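PDB 3B4N: endo-pectate lyase from Erwinia chrysanthemi, which catalyses the calcium-dependent eliminative cleavage of polygalacturonate and probably also of methylated pectins, most likely in an endo mode. Local coordinates for residues A125-E128 / N129-V132; C182-E185 / N186-W189; C334-R338 / S339-K343. All coordinates share one frame; numbering follows the deposited sequence.

The three contacts are short local turns on a right-handed parallel beta-helix. Strand 131-133 of contact 1 pairs with strand 160-162, which pairs with strand 181-189 of contact 2, and further parallel pairings lead through strand 290-298 to contact 3. The centres of contacts 1 and 2 are about 13 Å apart and those of 2 and 3 about 24 Å; contacts 1 and 3, with centres about 35 Å apart, lie on opposite sides of the chain's centre. No two touch. The side chain of Trp-189 in contact 2 is about 9 Å from the bound calcium. In contact 1 the side chain of Glu-128 is about 12 Å from a bound zinc. Contact 3 lies away from the metal sites.

Contact 1 of 3, residues A125-E128 / N129-V132; sequences ATFE and NRTV
Phe-127 and Val-132 make the dense part of this turn. Methyl CG2 of Val-132 sits over one face of the Phe-127 ring, 3.6 Å from the centroid and only 10° off the normal, which meets the criterion for a CH-pi contact. The second methyl lies above the CE1-CZ side of the ring, with Val-132 CG1 3.8 Å from Phe-127 CZ, and both side chains are buried. Val-132 achieves this with CG1 opposite its backbone N (chi1 176°), an arrangement that leaves CG2 directed at the middle of the ring. Ile-154 and Leu-156 of the neighbouring strand also touch Phe-127.

The other half of the contact is polar and wet. From the loop the extended chain of Arg-130 reaches back over strand 125-128, and its NH2 comes to 3.6 Å from Phe-127 CD2, the ring and guanidinium planes lying 68° apart. No direct hydrogen bond joins the two segments; two waters in the guanidinium plane bridge them instead. Water 1 donates to Thr-126 O at 2.7 Å and accepts from Arg-130 NH2 at 2.9 Å. Water 2 accepts from Glu-128 N at 2.9 Å and from Arg-130 NE at 3.1 Å. With NH1 in a salt bridge to Glu-120, all three guanidinium nitrogens have a partner, and the rotation of the group is well defined. The exposed side chains of Glu-128 and Asn-129 run alongside each other in the same direction.

Asn-129 has positive phi, where the chain bends from strand 125-128 toward strand 131-133, the kind of corner that separates two faces of a parallel beta-helix.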
ATOM      1  N   ALA A 125       3.611  19.022  -4.734  1.00 17.93           N
ATOM      2  CA  ALA A 125       3.786  18.844  -6.167  1.00 17.33           C
ATOM      3  C   ALA A 125       2.617  18.118  -6.816  1.00 16.11           C
ATOM      4  O   ALA A 125       2.022  17.225  -6.214  1.00 15.82           O
ATOM      5  CB  ALA A 125       5.075  18.087  -6.434  1.00 17.23           C
ATOM      6  N   THR A 126       2.286  18.523  -8.038  1.00 15.30           N
ATOM      7  CA  THR A 126       1.232  17.897  -8.818  1.00 14.35           C
ATOM      8  C   THR A 126       1.856  17.340 -10.092  1.00 13.83           C
ATOM      9  O   THR A 126       2.588  18.046 -10.801  1.00 15.00           O
ATOM     10  CB  THR A 126       0.130  18.889  -9.232  1.00 16.26           C
ATOM     11  OG1 THR A 126      -0.572  19.344  -8.068  1.00 18.56           O
ATOM     12  CG2 THR A 126      -0.851  18.224 -10.176  1.00 16.54           C
ATOM     13  N   PHE A 127       1.591  16.068 -10.364  1.00 13.53           N
ATOM     14  CA  PHE A 127       2.096  15.418 -11.564  1.00 12.75           C
ATOM     15  C   PHE A 127       0.889  15.103 -12.435  1.00 13.46           C
ATOM     16  O   PHE A 127      -0.094  14.525 -11.955  1.00 13.43           O
ATOM     17  CB  PHE A 127       2.816  14.119 -11.207  1.00 12.85           C
ATOM     18  CG  PHE A 127       3.991  14.302 -10.288  1.00 13.06           C
ATOM     19  CD1 PHE A 127       4.306  13.325  -9.344  1.00 14.11           C
ATOM     20  CD2 PHE A 127       4.799  15.435 -10.370  1.00 13.57           C
ATOM     21  CE1 PHE A 127       5.395  13.472  -8.501  1.00 14.38           C
ATOM     22  CE2 PHE A 127       5.898  15.590  -9.525  1.00 14.55           C
ATOM     23  CZ  PHE A 127       6.195  14.609  -8.590  1.00 14.77           C
ATOM     24  N   GLU A 128       0.959  15.464 -13.714  1.00 13.99           N
ATOM     25  CA  GLU A 128      -0.151  15.236 -14.627  1.00 14.50           C
ATOM     26  C   GLU A 128       0.248  14.528 -15.922  1.00 13.09           C
ATOM     27  O   GLU A 128       1.210  14.913 -16.578  1.00 13.88           O
ATOM     28  CB  GLU A 128      -0.806  16.584 -14.950  1.00 17.06           C
ATOM     29  CG  GLU A 128      -2.048  16.527 -15.824  1.00 22.25           C
ATOM     30  CD  GLU A 128      -2.642  17.911 -16.038  1.00 26.22           C
ATOM     31  OE1 GLU A 128      -3.117  18.511 -15.049  1.00 28.01           O
ATOM     32  OE2 GLU A 128      -2.620  18.407 -17.188  1.00 30.42           O
ATOM     33  N   ASN A 129      -0.494  13.482 -16.269  1.00 12.42           N
ATOM     34  CA  ASN A 129      -0.266  12.725 -17.500  1.00 13.22           C
ATOM     35  C   ASN A 129       1.163  12.263 -17.730  1.00 13.51           C
ATOM     36  O   ASN A 129       1.660  12.305 -18.858  1.00 15.65           O
ATOM     37  CB  ASN A 129      -0.718  13.546 -18.709  1.00 13.76           C
ATOM     38  CG  ASN A 129      -2.204  13.801 -18.703  1.00 14.13           C
ATOM     39  OD1 ASN A 129      -2.990  12.896 -18.427  1.00 14.20           O
ATOM     40  ND2 ASN A 129      -2.601  15.031 -19.011  1.00 17.38           N
ATOM     41  N   ARG A 130       1.828  11.818 -16.672  1.00 13.34           N
ATOM     42  CA  ARG A 130       3.192  11.338 -16.801  1.00 12.96           C
ATOM     43  C   ARG A 130       3.594  10.515 -15.594  1.00 14.30           C
ATOM     44  O   ARG A 130       2.864  10.452 -14.599  1.00 13.33           O
ATOM     45  CB  ARG A 130       4.154  12.515 -16.978  1.00 15.11           C
ATOM     46  CG  ARG A 130       4.251  13.466 -15.796  1.00 14.70           C
ATOM     47  CD  ARG A 130       4.970  14.754 -16.228  1.00 17.23           C
ATOM     48  NE  ARG A 130       5.124  15.722 -15.147  1.00 17.79           N
ATOM     49  CZ  ARG A 130       6.199  15.820 -14.369  1.00 16.88           C
ATOM     50  NH1 ARG A 130       7.230  15.008 -14.542  1.00 19.93           N
ATOM     51  NH2 ARG A 130       6.245  16.744 -13.418  1.00 20.48           N
ATOM     52  N   THR A 131       4.756   9.882 -15.702  1.00 13.66           N
ATOM     53  CA  THR A 131       5.300   9.056 -14.637  1.00 14.62           C
ATOM     54  C   THR A 131       6.503   9.765 -14.042  1.00 14.37           C
ATOM     55  O   THR A 131       7.348  10.305 -14.772  1.00 14.83           O
ATOM     56  CB  THR A 131       5.741   7.683 -15.180  1.00 15.43           C
ATOM     57  OG1 THR A 131       4.590   6.961 -15.630  1.00 18.65           O
ATOM     58  CG2 THR A 131       6.453   6.878 -14.094  1.00 13.50           C
ATOM     59  N   VAL A 132       6.575   9.783 -12.716  1.00 13.86           N
ATOM     60  CA  VAL A 132       7.693  10.410 -12.034  1.00 13.33           C
ATOM     61  C   VAL A 132       8.354   9.404 -11.115  1.00 13.74           C
ATOM     62  O   VAL A 132       7.702   8.801 -10.259  1.00 12.81           O
ATOM     63  CB  VAL A 132       7.249  11.632 -11.197  1.00 12.76           C
ATOM     64  CG1 VAL A 132       8.441  12.197 -10.432  1.00 13.52           C
ATOM     65  CG2 VAL A 132       6.659  12.706 -12.110  1.00 14.57           C
TER
HETATM   66  O   HOH W   1       4.147  18.733 -12.845  1.00 28.72           O
HETATM   67  O   HOH W   2       2.661  17.510 -14.856  1.00 16.88           O

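Contact 2 of 3, residues C182-E185 / N186-W189; sequences CTIE and NVIW
Ile-184, on one side of a corner in the right-handed parallel beta-helix, meets Val-187 and Trp-189 on the other. The bend falls at Asn-186, where strand 182-185 gives way to strand 187-189: the N-to-C directions of the two differ by 68° and their axes come no closer than 7.7 Å. Glu-185, Asn-186 and Ile-184 lose the most surface here, the first two largely because they are bonded neighbours; the side-chain packing across the corner belongs to Ile-184.

That packing goes through a single branch. Ile-184 CG2 lies opposite the backbone N (chi1, measured to CG1, is -62°) and is thereby carried into the angle of the bend, where it touches Val-187 CG2 at 3.5 Å and Trp-189 CH2 at 3.8 Å. The indole is approached obliquely by this methyl, while one of its faces takes Val-187 CG1, 3.5 Å above the plane and offset toward the rim. Ile-184 and Trp-189 cross at about a right angle. Met-204 and Ile-206 of the next strand pack on Ile-184 as well, consistent with the corner facing the interior of the beta-helix.

Glu-185 ends the first strand. Its carboxylate end leads away from the bend, the chain extended beyond CG and lying against Thr-160 and Lys-162 of strand 160-162. Asn-186 is in the left-handed region (phi 53°), and the chain changes direction there. Its buried amide points outward to the N-terminal strands: ND2 makes a weak hydrogen bond to Gly-36 O, and the side chain touches Met-25 and Ser-38.

No direct hydrogen bond spans the corner; instead water 3 donates to Ile-184 O at 3.1 Å and accepts from Val-187 N at 3.1 Å.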
ATOM      1  N   CYS A 182      -4.316   6.751 -11.908  1.00 10.82           N
ATOM      2  CA  CYS A 182      -3.077   6.973 -11.204  1.00 11.08           C
ATOM      3  C   CYS A 182      -2.505   5.686 -10.649  1.00  9.28           C
ATOM      4  O   CYS A 182      -3.238   4.776 -10.258  1.00 10.19           O
ATOM      5  CB  CYS A 182      -3.296   7.912 -10.029  1.00 10.93           C
ATOM      6  SG  CYS A 182      -4.349   9.374 -10.291  1.00 15.48           S
ATOM      7  N   THR A 183      -1.187   5.623 -10.623  1.00  9.20           N
ATOM      8  CA  THR A 183      -0.500   4.474 -10.071  1.00  9.49           C
ATOM      9  C   THR A 183       0.486   4.964  -9.018  1.00 10.52           C
ATOM     10  O   THR A 183       1.231   5.926  -9.230  1.00 10.68           O
ATOM     11  CB  THR A 183       0.224   3.673 -11.171  1.00 11.63           C
ATOM     12  OG1 THR A 183      -0.757   3.081 -12.032  1.00 15.02           O
ATOM     13  CG2 THR A 183       1.067   2.568 -10.564  1.00 13.18           C
ATOM     14  N   ILE A 184       0.443   4.313  -7.860  1.00  8.84           N
ATOM     15  CA  ILE A 184       1.307   4.630  -6.729  1.00  8.96           C
ATOM     16  C   ILE A 184       2.118   3.349  -6.583  1.00  8.25           C
ATOM     17  O   ILE A 184       1.654   2.342  -6.047  1.00  8.57           O
ATOM     18  CB  ILE A 184       0.439   4.964  -5.499  1.00  8.77           C
ATOM     19  CG1 ILE A 184      -0.416   6.202  -5.813  1.00 10.43           C
ATOM     20  CG2 ILE A 184       1.312   5.176  -4.280  1.00  9.91           C
ATOM     21  CD1 ILE A 184      -1.429   6.560  -4.719  1.00 11.32           C
ATOM     22  N   GLU A 185       3.345   3.412  -7.087  1.00  8.77           N
ATOM     23  CA  GLU A 185       4.224   2.257  -7.185  1.00  8.97           C
ATOM     24  C   GLU A 185       5.442   2.305  -6.281  1.00  9.39           C
ATOM     25  O   GLU A 185       6.252   3.218  -6.363  1.00  9.61           O
ATOM     26  CB  GLU A 185       4.636   2.148  -8.656  1.00 11.56           C
ATOM     27  CG  GLU A 185       5.495   0.978  -9.041  1.00 13.85           C
ATOM     28  CD  GLU A 185       5.671   0.893 -10.546  1.00 18.19           C
ATOM     29  OE1 GLU A 185       6.330  -0.056 -11.016  1.00 19.75           O
ATOM     30  OE2 GLU A 185       5.148   1.777 -11.265  1.00 21.01           O
ATOM     31  N   ASN A 186       5.576   1.296  -5.434  1.00  7.51           N
ATOM     32  CA  ASN A 186       6.677   1.219  -4.484  1.00  7.88           C
ATOM     33  C   ASN A 186       6.831   2.468  -3.627  1.00  8.29           C
ATOM     34  O   ASN A 186       7.864   3.138  -3.647  1.00  8.74           O
ATOM     35  CB  ASN A 186       8.002   0.910  -5.178  1.00  7.35           C
ATOM     36  CG  ASN A 186       9.064   0.493  -4.187  1.00  7.96           C
ATOM     37  OD1 ASN A 186       8.760  -0.187  -3.200  1.00  9.00           O
ATOM     38  ND2 ASN A 186      10.310   0.886  -4.434  1.00  8.09           N
ATOM     39  N   VAL A 187       5.784   2.774  -2.875  1.00  7.71           N
ATOM     40  CA  VAL A 187       5.815   3.908  -1.968  1.00  8.42           C
ATOM     41  C   VAL A 187       5.822   3.317  -0.562  1.00  9.40           C
ATOM     42  O   VAL A 187       5.184   2.295  -0.301  1.00  9.47           O
ATOM     43  CB  VAL A 187       4.596   4.842  -2.165  1.00  8.68           C
ATOM     44  CG1 VAL A 187       4.544   5.871  -1.034  1.00  9.83           C
ATOM     45  CG2 VAL A 187       4.723   5.567  -3.514  1.00  9.84           C
ATOM     46  N   ILE A 188       6.585   3.943   0.325  1.00  9.75           N
ATOM     47  CA  ILE A 188       6.691   3.483   1.704  1.00  9.15           C
ATOM     48  C   ILE A 188       6.199   4.587   2.621  1.00  9.14           C
ATOM     49  O   ILE A 188       6.685   5.712   2.548  1.00 10.64           O
ATOM     50  CB  ILE A 188       8.146   3.146   2.069  1.00 10.60           C
ATOM     51  CG1 ILE A 188       8.622   1.962   1.223  1.00 11.42           C
ATOM     52  CG2 ILE A 188       8.263   2.846   3.566  1.00 12.54           C
ATOM     53  CD1 ILE A 188      10.054   1.531   1.507  1.00 12.92           C
ATOM     54  N   TRP A 189       5.207   4.267   3.446  1.00  8.40           N
ATOM     55  CA  TRP A 189       4.665   5.231   4.412  1.00  8.59           C
ATOM     56  C   TRP A 189       5.208   4.791   5.770  1.00 10.25           C
ATOM     57  O   TRP A 189       4.838   3.731   6.271  1.00 11.15           O
ATOM     58  CB  TRP A 189       3.133   5.176   4.439  1.00  9.71           C
ATOM     59  CG  TRP A 189       2.440   5.723   3.211  1.00  8.28           C
ATOM     60  CD1 TRP A 189       1.853   6.948   3.080  1.00  8.99           C
ATOM     61  CD2 TRP A 189       2.193   5.029   1.977  1.00  8.45           C
ATOM     62  NE1 TRP A 189       1.245   7.060   1.852  1.00  8.99           N
ATOM     63  CE2 TRP A 189       1.440   5.896   1.155  1.00  8.38           C
ATOM     64  CE3 TRP A 189       2.532   3.757   1.492  1.00  8.86           C
ATOM     65  CZ2 TRP A 189       1.016   5.530  -0.124  1.00  8.34           C
ATOM     66  CZ3 TRP A 189       2.109   3.394   0.213  1.00  9.57           C
ATOM     67  CH2 TRP A 189       1.358   4.279  -0.576  1.00  9.94           C
TER
HETATM   68  O   HOH W   3       3.008   1.550  -3.425  1.00  9.12           O

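Contact 3 of 3, residues C334-R338 / S339-K343; sequences CKVSR and SGVSK
Ser-337 O accepts the shortest hydrogen bond of the turn, from Gly-340 N at 2.8 Å with an N-H...O angle of 157°. The donor stands 54° out of the carbonyl plane, so the bond is not directed at a lone pair. One residue further on, Val-341 N reaches Arg-338 O at 3.4 Å, a weak bond although its angle is nearly straight. The spacing of three residues in both bonds defines two overlapping turns of 3-10 type.

On the inner side of the corner the two valines meet loosely. CG2 of Val-336 comes to 4.2 Å from CG2 of Val-341, at the long end of methyl-methyl contact, with the two side chains crossing at an oblique angle. CG2 lies opposite the backbone N in Val-336, whose chi1 is 61°, and it is this branch that faces the second strand. Both valines are buried.

Outside the turn the polar side chains are held by other parts of the chain. Ser-337 OG is hydrogen-bonded to Asp-330 OD1, and Arg-338 pairs with Glu-303 in a salt bridge while making a cation-pi contact with Trp-329. Cys-334 is tied to Cys-309 by a disulfide.

Strands 334-336 and 341-343 both run parallel to strand 290-298, so the 3-10 turn is the corner between two short strands laid against the same neighbour, as in a coil near the end of a parallel beta-helix.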
ATOM      1  N   CYS A 334     -19.760  -8.007  -1.581  1.00 11.45           N
ATOM      2  CA  CYS A 334     -18.524  -8.520  -1.011  1.00 11.71           C
ATOM      3  C   CYS A 334     -18.126  -9.757  -1.804  1.00 12.34           C
ATOM      4  O   CYS A 334     -18.467 -10.892  -1.445  1.00 13.05           O
ATOM      5  CB  CYS A 334     -18.706  -8.877   0.459  1.00 12.94           C
ATOM      6  SG  CYS A 334     -18.642  -7.462   1.602  1.00 13.56           S
ATOM      7  N   LYS A 335     -17.419  -9.523  -2.902  1.00 11.61           N
ATOM      8  CA  LYS A 335     -16.966 -10.593  -3.771  1.00 12.32           C
ATOM      9  C   LYS A 335     -15.646 -11.138  -3.254  1.00 12.75           C
ATOM     10  O   LYS A 335     -14.588 -10.958  -3.862  1.00 12.14           O
ATOM     11  CB  LYS A 335     -16.815 -10.085  -5.207  1.00 13.49           C
ATOM     12  CG  LYS A 335     -18.134  -9.829  -5.934  1.00 18.77           C
ATOM     13  CD  LYS A 335     -18.820 -11.137  -6.301  1.00 23.96           C
ATOM     14  CE  LYS A 335     -20.093 -10.901  -7.103  1.00 26.74           C
ATOM     15  NZ  LYS A 335     -20.755 -12.190  -7.459  1.00 29.15           N
ATOM     16  N   VAL A 336     -15.722 -11.779  -2.099  1.00 13.59           N
ATOM     17  CA  VAL A 336     -14.572 -12.399  -1.478  1.00 13.49           C
ATOM     18  C   VAL A 336     -15.035 -13.758  -0.957  1.00 15.21           C
ATOM     19  O   VAL A 336     -16.118 -13.884  -0.383  1.00 14.83           O
ATOM     20  CB  VAL A 336     -13.990 -11.525  -0.328  1.00 13.59           C
ATOM     21  CG1 VAL A 336     -15.025 -11.328   0.767  1.00 13.41           C
ATOM     22  CG2 VAL A 336     -12.737 -12.179   0.239  1.00 13.30           C
ATOM     23  N   SER A 337     -14.227 -14.780  -1.206  1.00 15.54           N
ATOM     24  CA  SER A 337     -14.537 -16.135  -0.760  1.00 17.31           C
ATOM     25  C   SER A 337     -13.504 -16.525   0.290  1.00 18.85           C
ATOM     26  O   SER A 337     -12.445 -15.903   0.383  1.00 18.34           O
ATOM     27  CB  SER A 337     -14.463 -17.117  -1.936  1.00 16.74           C
ATOM     28  OG  SER A 337     -15.307 -16.740  -3.017  1.00 21.75           O
ATOM     29  N   ARG A 338     -13.801 -17.550   1.080  1.00 20.15           N
ATOM     30  CA  ARG A 338     -12.865 -17.999   2.101  1.00 20.94           C
ATOM     31  C   ARG A 338     -11.499 -18.325   1.510  1.00 20.00           C
ATOM     32  O   ARG A 338     -10.478 -18.158   2.168  1.00 21.05           O
ATOM     33  CB  ARG A 338     -13.397 -19.246   2.816  1.00 23.52           C
ATOM     34  CG  ARG A 338     -14.034 -18.975   4.163  1.00 27.97           C
ATOM     35  CD  ARG A 338     -15.479 -18.558   4.023  1.00 29.77           C
ATOM     36  NE  ARG A 338     -16.164 -18.544   5.312  1.00 31.99           N
ATOM     37  CZ  ARG A 338     -17.480 -18.449   5.450  1.00 31.74           C
ATOM     38  NH1 ARG A 338     -18.024 -18.441   6.658  1.00 33.42           N
ATOM     39  NH2 ARG A 338     -18.255 -18.369   4.378  1.00 32.36           N
ATOM     40  N   SER A 339     -11.488 -18.791   0.264  1.00 19.23           N
ATOM     41  CA  SER A 339     -10.252 -19.152  -0.421  1.00 19.93           C
ATOM     42  C   SER A 339      -9.424 -17.932  -0.808  1.00 19.90           C
ATOM     43  O   SER A 339      -8.273 -18.059  -1.234  1.00 20.47           O
ATOM     44  CB  SER A 339     -10.571 -19.954  -1.685  1.00 21.15           C
ATOM     45  OG  SER A 339     -11.267 -19.157  -2.631  1.00 21.17           O
ATOM     46  N   GLY A 340     -10.012 -16.749  -0.669  1.00 18.15           N
ATOM     47  CA  GLY A 340      -9.300 -15.539  -1.040  1.00 16.93           C
ATOM     48  C   GLY A 340      -8.424 -14.958   0.051  1.00 15.46           C
ATOM     49  O   GLY A 340      -7.653 -14.037  -0.205  1.00 14.88           O
ATOM     50  N   VAL A 341      -8.539 -15.490   1.262  1.00 14.43           N
ATOM     51  CA  VAL A 341      -7.766 -14.999   2.393  1.00 15.46           C
ATOM     52  C   VAL A 341      -7.106 -16.162   3.110  1.00 16.80           C
ATOM     53  O   VAL A 341      -7.711 -17.224   3.273  1.00 17.05           O
ATOM     54  CB  VAL A 341      -8.671 -14.254   3.397  1.00 15.60           C
ATOM     55  CG1 VAL A 341      -7.824 -13.570   4.462  1.00 15.08           C
ATOM     56  CG2 VAL A 341      -9.536 -13.246   2.660  1.00 18.15           C
ATOM     57  N   SER A 342      -5.865 -15.967   3.538  1.00 16.53           N
ATOM     58  CA  SER A 342      -5.146 -17.021   4.229  1.00 17.41           C
ATOM     59  C   SER A 342      -4.177 -16.490   5.268  1.00 17.34           C
ATOM     60  O   SER A 342      -3.824 -15.307   5.279  1.00 16.12           O
ATOM     61  CB  SER A 342      -4.381 -17.888   3.224  1.00 17.80           C
ATOM     62  OG  SER A 342      -3.359 -17.149   2.576  1.00 21.74           O
ATOM     63  N   LYS A 343      -3.757 -17.388   6.148  1.00 17.88           N
ATOM     64  CA  LYS A 343      -2.808 -17.071   7.197  1.00 18.12           C
ATOM     65  C   LYS A 343      -1.448 -16.865   6.536  1.00 18.89           C
ATOM     66  O   LYS A 343      -1.014 -17.681   5.717  1.00 19.61           O
ATOM     67  CB  LYS A 343      -2.738 -18.232   8.191  1.00 20.38           C
ATOM     68  CG  LYS A 343      -1.777 -18.029   9.341  1.00 23.20           C
ATOM     69  CD  LYS A 343      -1.742 -19.274  10.221  1.00 25.96           C
ATOM     70  CE  LYS A 343      -0.731 -19.128  11.345  1.00 28.20           C
ATOM     71  NZ  LYS A 343      -0.660 -20.354  12.185  1.00 31.82           N
TER